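Local coordinates for protein methyltransferase type 12 (Clostridium thermocellum, PDB 3JWG) that probably methylates the 2'-hydroxyl of the 3'-terminal nucleotide of small RNAs with S-adenosyl-L-methionine, this piece being the methyltransferase domain of bacterial Hen1, at residues A[136-148]-A[162-174]. Sequence-based numbering, arbitrary orientation.
Sequences VIVSTPNKEYNFH and HRFEWTRKEFQTW. Unlike the reference sequence in segment 162-174: Q172 (reference Glu).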
loop_
_atom_site.group_PDB
_atom_site.type_symbol
_atom_site.label_atom_id
_atom_site.label_comp_id
_atom_site.label_asym_id
_atom_site.label_seq_id
_atom_site.Cartn_x
_atom_site.Cartn_y
_atom_site.Cartn_z
ATOM N N VAL A 136 7.926 -3.495 3.977
ATOM C CA VAL A 136 6.850 -3.482 2.987
ATOM C C VAL A 136 5.547 -3.601 3.777
ATOM O O VAL A 136 5.422 -4.467 4.642
ATOM C CB VAL A 136 6.934 -4.664 1.996
ATOM C CG1 VAL A 136 5.722 -4.639 1.067
ATOM C CG2 VAL A 136 8.227 -4.586 1.186
ATOM N N ILE A 137 4.601 -2.713 3.504
ATOM C CA ILE A 137 3.311 -2.738 4.185
ATOM C C ILE A 137 2.229 -3.009 3.151
ATOM O O ILE A 137 2.037 -2.215 2.225
ATOM C CB ILE A 137 3.018 -1.386 4.877
ATOM C CG1 ILE A 137 4.092 -1.097 5.935
ATOM C CG2 ILE A 137 1.635 -1.418 5.517
ATOM C CD1 ILE A 137 3.966 0.280 6.573
ATOM N N VAL A 138 1.533 -4.136 3.296
ATOM C CA VAL A 138 0.465 -4.494 2.361
ATOM C C VAL A 138 -0.858 -4.490 3.108
ATOM O O VAL A 138 -1.001 -5.162 4.132
ATOM C CB VAL A 138 0.666 -5.907 1.748
ATOM C CG1 VAL A 138 -0.428 -6.183 0.721
ATOM C CG2 VAL A 138 2.042 -6.023 1.101
ATOM N N SER A 139 -1.814 -3.722 2.603
ATOM C CA SER A 139 -3.135 -3.633 3.216
ATOM C C SER A 139 -4.186 -4.066 2.203
ATOM O O SER A 139 -4.144 -3.664 1.039
ATOM C CB SER A 139 -3.414 -2.192 3.663
ATOM O OG SER A 139 -4.703 -2.067 4.234
ATOM N N THR A 140 -5.131 -4.886 2.651
ATOM C CA THR A 140 -6.183 -5.375 1.774
ATOM C C THR A 140 -7.393 -5.742 2.632
ATOM O O THR A 140 -7.254 -6.059 3.815
ATOM C CB THR A 140 -5.686 -6.617 0.976
ATOM O OG1 THR A 140 -6.610 -6.928 -0.076
ATOM C CG2 THR A 140 -5.528 -7.823 1.893
ATOM N N PRO A 141 -8.595 -5.671 2.049
ATOM C CA PRO A 141 -9.840 -5.997 2.751
ATOM C C PRO A 141 -9.880 -7.422 3.288
ATOM O O PRO A 141 -9.248 -8.326 2.736
ATOM C CB PRO A 141 -10.909 -5.788 1.677
ATOM C CG PRO A 141 -10.340 -4.715 0.825
ATOM C CD PRO A 141 -8.870 -5.101 0.721
ATOM N N ASN A 142 -10.613 -7.616 4.380
ATOM C CA ASN A 142 -10.793 -8.950 4.927
ATOM C C ASN A 142 -12.165 -9.335 4.382
ATOM O O ASN A 142 -13.192 -8.817 4.836
ATOM C CB ASN A 142 -10.799 -8.929 6.460
ATOM C CG ASN A 142 -11.543 -10.121 7.055
ATOM O OD1 ASN A 142 -11.542 -11.222 6.486
ATOM N ND2 ASN A 142 -12.172 -9.908 8.208
ATOM N N LYS A 143 -12.185 -10.216 3.386
ATOM C CA LYS A 143 -13.448 -10.609 2.774
ATOM C C LYS A 143 -14.486 -11.131 3.759
ATOM O O LYS A 143 -15.678 -10.878 3.598
ATOM C CB LYS A 143 -13.226 -11.667 1.687
ATOM C CG LYS A 143 -14.538 -12.097 1.027
ATOM C CD LYS A 143 -14.345 -12.776 -0.321
ATOM C CE LYS A 143 -13.684 -14.123 -0.199
ATOM N NZ LYS A 143 -13.866 -14.900 -1.472
ATOM N N GLU A 144 -14.028 -11.856 4.772
ATOM C CA GLU A 144 -14.916 -12.445 5.769
ATOM C C GLU A 144 -15.783 -11.413 6.481
ATOM O O GLU A 144 -16.897 -11.716 6.924
ATOM C CB GLU A 144 -14.088 -13.223 6.779
ATOM C CG GLU A 144 -13.434 -14.454 6.176
ATOM C CD GLU A 144 -12.435 -15.084 7.106
ATOM O OE1 GLU A 144 -11.236 -14.737 7.020
ATOM O OE2 GLU A 144 -12.854 -15.916 7.937
ATOM N N TYR A 145 -15.275 -10.191 6.576
ATOM C CA TYR A 145 -16.011 -9.126 7.231
ATOM C C TYR A 145 -17.366 -8.894 6.572
ATOM O O TYR A 145 -18.337 -8.544 7.240
ATOM C CB TYR A 145 -15.216 -7.826 7.186
ATOM C CG TYR A 145 -15.809 -6.741 8.048
ATOM C CD1 TYR A 145 -15.660 -6.773 9.434
ATOM C CD2 TYR A 145 -16.532 -5.692 7.485
ATOM C CE1 TYR A 145 -16.215 -5.787 10.241
ATOM C CE2 TYR A 145 -17.096 -4.697 8.284
ATOM C CZ TYR A 145 -16.930 -4.753 9.660
ATOM O OH TYR A 145 -17.467 -3.773 10.461
ATOM N N ASN A 146 -17.427 -9.083 5.257
ATOM C CA ASN A 146 -18.663 -8.864 4.524
ATOM C C ASN A 146 -19.673 -10.004 4.666
ATOM O O ASN A 146 -20.811 -9.882 4.217
ATOM C CB ASN A 146 -18.365 -8.617 3.043
ATOM C CG ASN A 146 -17.473 -7.399 2.818
ATOM O OD1 ASN A 146 -16.255 -7.454 3.017
ATOM N ND2 ASN A 146 -18.080 -6.288 2.412
ATOM N N PHE A 147 -19.257 -11.106 5.286
ATOM C CA PHE A 147 -20.143 -12.254 5.482
ATOM C C PHE A 147 -21.246 -11.910 6.472
ATOM O O PHE A 147 -22.339 -12.479 6.426
ATOM C CB PHE A 147 -19.363 -13.457 6.022
ATOM C CG PHE A 147 -18.435 -14.087 5.024
ATOM C CD1 PHE A 147 -17.457 -14.984 5.446
ATOM C CD2 PHE A 147 -18.540 -13.803 3.666
ATOM C CE1 PHE A 147 -16.597 -15.588 4.533
ATOM C CE2 PHE A 147 -17.684 -14.404 2.743
ATOM C CZ PHE A 147 -16.711 -15.297 3.180
ATOM N N HIS A 148 -20.948 -10.979 7.372
ATOM C CA HIS A 148 -21.905 -10.562 8.385
ATOM C C HIS A 148 -22.906 -9.574 7.798
ATOM O O HIS A 148 -22.592 -8.403 7.587
ATOM C CB HIS A 148 -21.160 -9.935 9.568
ATOM C CG HIS A 148 -22.030 -9.633 10.748
ATOM N ND1 HIS A 148 -22.905 -10.555 11.285
ATOM C CD2 HIS A 148 -22.132 -8.526 11.521
ATOM C CE1 HIS A 148 -23.505 -10.028 12.338
ATOM N NE2 HIS A 148 -23.054 -8.798 12.502
ATOM N N HIS A 162 -17.966 -8.411 -3.435
ATOM C CA HIS A 162 -16.729 -8.566 -2.666
ATOM C C HIS A 162 -16.019 -9.895 -2.913
ATOM O O HIS A 162 -15.100 -10.258 -2.180
ATOM C CB HIS A 162 -17.038 -8.439 -1.169
ATOM C CG HIS A 162 -17.543 -7.088 -0.769
ATOM N ND1 HIS A 162 -16.723 -5.985 -0.672
ATOM C CD2 HIS A 162 -18.791 -6.656 -0.468
ATOM C CE1 HIS A 162 -17.442 -4.931 -0.329
ATOM N NE2 HIS A 162 -18.701 -5.311 -0.200
ATOM N N ARG A 163 -16.415 -10.609 -3.957
ATOM C CA ARG A 163 -15.828 -11.917 -4.227
ATOM C C ARG A 163 -14.323 -11.907 -4.482
ATOM O O ARG A 163 -13.641 -12.912 -4.256
ATOM C CB ARG A 163 -16.547 -12.574 -5.406
ATOM C CG ARG A 163 -18.049 -12.677 -5.227
ATOM C CD ARG A 163 -18.758 -12.214 -6.493
ATOM N NE ARG A 163 -18.597 -13.151 -7.584
ATOM C CZ ARG A 163 -18.745 -12.851 -8.870
ATOM N NH1 ARG A 163 -19.048 -11.617 -9.259
ATOM N NH2 ARG A 163 -18.613 -13.810 -9.768
ATOM N N PHE A 164 -13.799 -10.783 -4.948
ATOM C CA PHE A 164 -12.376 -10.718 -5.212
ATOM C C PHE A 164 -11.517 -10.291 -4.037
ATOM O O PHE A 164 -10.296 -10.183 -4.161
ATOM C CB PHE A 164 -12.113 -9.859 -6.443
ATOM C CG PHE A 164 -12.169 -10.642 -7.722
ATOM C CD1 PHE A 164 -12.355 -10.014 -8.943
ATOM C CD2 PHE A 164 -12.023 -12.027 -7.695
ATOM C CE1 PHE A 164 -12.392 -10.755 -10.113
ATOM C CE2 PHE A 164 -12.059 -12.772 -8.856
ATOM C CZ PHE A 164 -12.243 -12.138 -10.064
ATOM N N GLU A 165 -12.151 -10.067 -2.892
ATOM C CA GLU A 165 -11.399 -9.730 -1.692
ATOM C C GLU A 165 -10.888 -11.069 -1.165
ATOM O O GLU A 165 -11.479 -12.122 -1.433
ATOM C CB GLU A 165 -12.288 -9.061 -0.647
ATOM C CG GLU A 165 -12.972 -7.827 -1.174
ATOM C CD GLU A 165 -13.742 -7.070 -0.120
ATOM O OE1 GLU A 165 -14.230 -7.694 0.847
ATOM O OE2 GLU A 165 -13.879 -5.840 -0.280
ATOM N N TRP A 166 -9.798 -11.022 -0.415
ATOM C CA TRP A 166 -9.185 -12.223 0.124
ATOM C C TRP A 166 -9.617 -12.470 1.551
ATOM O O TRP A 166 -9.853 -11.525 2.302
ATOM C CB TRP A 166 -7.664 -12.079 0.107
ATOM C CG TRP A 166 -7.052 -11.879 -1.244
ATOM C CD1 TRP A 166 -7.703 -11.637 -2.425
ATOM C CD2 TRP A 166 -5.653 -11.908 -1.554
ATOM N NE1 TRP A 166 -6.792 -11.517 -3.453
ATOM C CE2 TRP A 166 -5.527 -11.679 -2.945
ATOM C CE3 TRP A 166 -4.495 -12.108 -0.791
ATOM C CZ2 TRP A 166 -4.286 -11.647 -3.587
ATOM C CZ3 TRP A 166 -3.257 -12.076 -1.431
ATOM C CH2 TRP A 166 -3.165 -11.847 -2.818
ATOM N N THR A 167 -9.714 -13.746 1.924
ATOM C CA THR A 167 -10.071 -14.099 3.294
ATOM C C THR A 167 -8.783 -13.928 4.094
ATOM O O THR A 167 -7.712 -13.716 3.522
ATOM C CB THR A 167 -10.518 -15.573 3.428
ATOM O OG1 THR A 167 -9.459 -16.433 2.987
ATOM C CG2 THR A 167 -11.781 -15.845 2.592
ATOM N N ARG A 168 -8.882 -14.014 5.414
ATOM C CA ARG A 168 -7.697 -13.875 6.247
ATOM C C ARG A 168 -6.717 -15.016 5.997
ATOM O O ARG A 168 -5.502 -14.817 6.000
ATOM C CB ARG A 168 -8.107 -13.808 7.720
ATOM C CG ARG A 168 -8.778 -12.488 8.082
ATOM C CD ARG A 168 -9.433 -12.547 9.459
ATOM N NE ARG A 168 -10.522 -13.520 9.493
ATOM C CZ ARG A 168 -11.222 -13.823 10.583
ATOM N NH1 ARG A 168 -10.945 -13.228 11.735
ATOM N NH2 ARG A 168 -12.196 -14.720 10.522
ATOM N N LYS A 169 -7.246 -16.215 5.766
ATOM C CA LYS A 169 -6.398 -17.375 5.507
ATOM C C LYS A 169 -5.680 -17.228 4.166
ATOM O O LYS A 169 -4.503 -17.580 4.025
ATOM C CB LYS A 169 -7.241 -18.651 5.490
ATOM C CG LYS A 169 -6.452 -19.899 5.143
ATOM C CD LYS A 169 -7.361 -21.112 5.025
ATOM C CE LYS A 169 -6.561 -22.353 4.672
ATOM N NZ LYS A 169 -5.520 -22.614 5.704
ATOM N N GLU A 170 -6.398 -16.715 3.177
ATOM C CA GLU A 170 -5.822 -16.518 1.854
ATOM C C GLU A 170 -4.715 -15.480 1.901
ATOM O O GLU A 170 -3.661 -15.673 1.313
ATOM C CB GLU A 170 -6.897 -16.079 0.863
ATOM C CG GLU A 170 -7.950 -17.147 0.628
ATOM C CD GLU A 170 -8.990 -16.725 -0.372
ATOM O OE1 GLU A 170 -9.395 -15.542 -0.345
ATOM O OE2 GLU A 170 -9.415 -17.583 -1.178
ATOM N N PHE A 171 -4.953 -14.380 2.609
ATOM C CA PHE A 171 -3.938 -13.341 2.698
ATOM C C PHE A 171 -2.704 -13.806 3.468
ATOM O O PHE A 171 -1.574 -13.589 3.039
ATOM C CB PHE A 171 -4.492 -12.089 3.376
ATOM C CG PHE A 171 -3.483 -10.968 3.502
ATOM C CD1 PHE A 171 -2.978 -10.341 2.369
ATOM C CD2 PHE A 171 -3.045 -10.536 4.751
ATOM C CE1 PHE A 171 -2.046 -9.293 2.476
ATOM C CE2 PHE A 171 -2.117 -9.490 4.872
ATOM C CZ PHE A 171 -1.617 -8.868 3.729
ATOM N N GLN A 172 -2.918 -14.435 4.615
ATOM C CA GLN A 172 -1.792 -14.886 5.420
ATOM C C GLN A 172 -0.989 -15.974 4.731
ATOM O O GLN A 172 0.240 -15.983 4.807
ATOM C CB GLN A 172 -2.289 -15.335 6.793
ATOM C CG GLN A 172 -2.688 -14.156 7.662
ATOM C CD GLN A 172 -3.433 -14.564 8.910
ATOM O OE1 GLN A 172 -3.221 -15.652 9.443
ATOM N NE2 GLN A 172 -4.305 -13.687 9.391
ATOM N N THR A 173 -1.675 -16.879 4.037
ATOM C CA THR A 173 -0.995 -17.947 3.314
ATOM C C THR A 173 -0.124 -17.317 2.225
ATOM O O THR A 173 1.037 -17.692 2.036
ATOM C CB THR A 173 -2.008 -18.907 2.656
ATOM O OG1 THR A 173 -2.818 -19.510 3.673
ATOM C CG2 THR A 173 -1.284 -19.997 1.870
ATOM N N TRP A 174 -0.702 -16.355 1.512
ATOM C CA TRP A 174 0.005 -15.645 0.453
ATOM C C TRP A 174 1.207 -14.895 1.021
ATOM O O TRP A 174 2.313 -14.982 0.492
ATOM C CB TRP A 174 -0.927 -14.636 -0.222
ATOM C CG TRP A 174 -0.209 -13.715 -1.158
ATOM C CD1 TRP A 174 0.185 -13.986 -2.440
ATOM C CD2 TRP A 174 0.237 -12.382 -0.874
ATOM N NE1 TRP A 174 0.846 -12.905 -2.971
ATOM C CE2 TRP A 174 0.893 -11.906 -2.032
ATOM C CE3 TRP A 174 0.146 -11.543 0.249
ATOM C CZ2 TRP A 174 1.460 -10.625 -2.104
ATOM C CZ3 TRP A 174 0.711 -10.263 0.178
ATOM C CH2 TRP A 174 1.357 -9.821 -0.990
HETATM O O HOH W 1 -8.782 -8.559 0.130
HETATM O O HOH W 2 -11.339 -14.790 -2.012
HETATM O O HOH W 3 -9.778 -17.152 6.944
#
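E144 and R168 form the salt bridge that joins the 3-10 turn 143-146 to the start of helix 168-182. The grip is side-on and takes both carboxylate oxygens: R168 NE lies 2.8 Å from E144 OE1 and R168 NH2 2.9 Å from E144 OE2. Both oxygens lie in the guanidinium plane, yet the two flat groups are turned 61° apart, so the donors approach from above the carboxylate plane. E144 OE1 also accepts the backbone R168 N and a water that in turn takes K169 N. R168 NH2 has a further acceptor in E197 O.

The direct backbone bond, K143 N to W166 O (2.9 Å, 172°), ties the two segments just past the end of strand 135-141, at the first residue of the 3-10 turn. Through water, T140 OG1 and P141 O are bridged to W166 N, while T140 OG1 is held by E113. Side chain meets backbone in the capping box of T167 and E170, T167 N meeting E170 OE1 at 2.9 Å.

Apolar contact lies further back along the strand. With OG1 anti to the backbone N, T140 sets CG2 over one face of the F171 ring, 4.0 Å from its centroid, a CH-pi contact. V138 CG1 reaches F171 CE1 at 3.9 Å. The start of the helix, residues 168-174, thus packs on V138 and T140 of the Rossmann-like methyltransferase sheet and runs nearly antiparallel to residues 136-141.

With three donors besides water on its two oxygens, two of them from a guanidinium, E144 is probably ionised, and its charge beside the first turn would favourably oppose the helix dipole.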